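Local coordinates for PixA inclusion body protein (Burkholderia cenocepacia, PDB 4LZK), which is of unknown function but belongs to the PixA family of inclusion body proteins and has a largely beta fold, at residues M85-L89 with A90-G94. Residues are numbered along the deposited sequence; the frame is centred on the assembly and turned at random.
Sequences MGTSL and ADNSG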
loop_
_atom_site.group_PDB
_atom_site.type_symbol
_atom_site.label_atom_id
_atom_site.label_comp_id
_atom_site.label_asym_id
_atom_site.label_seq_id
_atom_site.Cartn_x
_atom_site.Cartn_y
_atom_site.Cartn_z
HETATM N N MSE C 85 -17.476 -8.284 12.389
HETATM C CA MSE C 85 -17.028 -9.238 13.425
HETATM C C MSE C 85 -15.633 -8.948 13.816
HETATM O O MSE C 85 -14.908 -8.292 13.075
HETATM C CB MSE C 85 -17.137 -10.697 12.916
HETATM C CG MSE C 85 -18.486 -11.003 12.374
HETATM SE SE MSE C 85 -18.742 -12.894 11.820
HETATM C CE MSE C 85 -18.587 -13.685 13.594
ATOM N N GLY C 86 -15.217 -9.439 15.015
ATOM C CA GLY C 86 -13.884 -9.162 15.511
ATOM C C GLY C 86 -13.238 -10.436 16.034
ATOM O O GLY C 86 -13.909 -11.304 16.589
ATOM N N THR C 87 -11.944 -10.532 15.910
ATOM C CA THR C 87 -11.258 -11.674 16.425
ATOM C C THR C 87 -9.800 -11.350 16.637
ATOM O O THR C 87 -9.320 -10.304 16.202
ATOM C CB THR C 87 -11.382 -12.852 15.436
ATOM O OG1 THR C 87 -10.981 -14.083 16.089
ATOM C CG2 THR C 87 -10.540 -12.639 14.116
ATOM N N SER C 88 -9.039 -12.255 17.256
ATOM C CA SER C 88 -7.632 -11.947 17.456
ATOM C C SER C 88 -6.815 -12.537 16.331
ATOM O O SER C 88 -7.366 -13.237 15.410
ATOM C CB SER C 88 -7.257 -12.503 18.851
ATOM O OG SER C 88 -7.093 -13.911 18.686
ATOM N N LEU C 89 -5.516 -12.339 16.408
ATOM C CA LEU C 89 -4.577 -12.897 15.461
ATOM C C LEU C 89 -4.511 -14.418 15.564
ATOM O O LEU C 89 -4.123 -15.085 14.593
ATOM C CB LEU C 89 -3.176 -12.287 15.595
ATOM C CG LEU C 89 -3.011 -10.897 14.946
ATOM C CD1 LEU C 89 -1.790 -10.159 15.508
ATOM C CD2 LEU C 89 -2.908 -11.135 13.402
ATOM N N ALA C 90 -4.893 -14.962 16.715
ATOM C CA ALA C 90 -5.059 -16.409 16.794
ATOM C C ALA C 90 -6.498 -16.798 16.814
ATOM O O ALA C 90 -6.889 -17.778 17.442
ATOM C CB ALA C 90 -4.286 -17.009 17.942
ATOM N N ASP C 91 -7.313 -16.008 16.119
ATOM C CA ASP C 91 -8.726 -16.306 15.894
ATOM C C ASP C 91 -9.521 -16.577 17.148
ATOM O O ASP C 91 -10.410 -17.462 17.160
ATOM C CB ASP C 91 -8.894 -17.462 14.892
ATOM C CG ASP C 91 -10.254 -17.432 14.232
ATOM O OD1 ASP C 91 -10.880 -16.339 14.232
ATOM O OD2 ASP C 91 -10.711 -18.457 13.711
ATOM N N ASN C 92 -9.217 -15.818 18.214
ATOM C CA ASN C 92 -9.908 -15.977 19.525
ATOM C C ASN C 92 -9.762 -17.381 20.120
ATOM O O ASN C 92 -10.611 -17.810 20.931
ATOM C CB ASN C 92 -11.375 -15.596 19.432
ATOM C CG ASN C 92 -11.579 -14.092 19.377
ATOM O OD1 ASN C 92 -10.644 -13.323 19.419
ATOM N ND2 ASN C 92 -12.826 -13.671 19.230
ATOM N N SER C 93 -8.695 -18.056 19.764
ATOM C CA SER C 93 -8.404 -19.419 20.308
ATOM C C SER C 93 -7.718 -19.346 21.717
ATOM O O SER C 93 -7.730 -20.286 22.437
ATOM C CB SER C 93 -7.537 -20.207 19.341
ATOM O OG SER C 93 -6.263 -19.659 19.220
ATOM N N GLY C 94 -7.098 -18.233 22.028
ATOM C CA GLY C 94 -6.378 -17.997 23.289
ATOM C C GLY C 94 -6.922 -16.745 23.940
ATOM O O GLY C 94 -8.028 -16.794 24.532
#
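Ser88 closes strand 81-88 and turns its hydroxyl into the bend that follows. Its OG lies between the backbone N and the carbonyl carbon (chi1 78°), inside the turn, where the N of Asn92 donates to it at 2.9 Å, fairly straight (158°). The N of Ala90 adds a weak bond to OG at 3.1 Å. A hydroxyl suits this place because it accepts from backbone N-H groups two and four residues ahead. The O of Ser88 receives the N of Asp91 at 2.9 Å, closing a type I turn. Overlapping it is a type I' turn from Ala90 to Ser93, whose central Asp91 and Asn92 have positive phi, tolerated better by these types than by most. There Ala90 O takes both the N and, at 2.7 Å, the OG of Ser93, which approaches in the carbonyl plane. Asn92 folds back alongside the strand end, its OD1 2.9 Å from the N of Ser88 in a weak bond, while the N of Ala97 supplies that oxygen's stronger one. The Thr87 and Asp91 side chains meet at an angle; their OG1 to OD1 bond is doubtful, OD1 lying close to Asp91 OD1 of the second subunit. Thr87 pairs by backbone with Ala24 and Ile26, and the Thr87 and Leu89 side chains pack on Val25. The double turn leads from strand 81-88, beside strand 19-26, toward strand 96-105 of the other sheet.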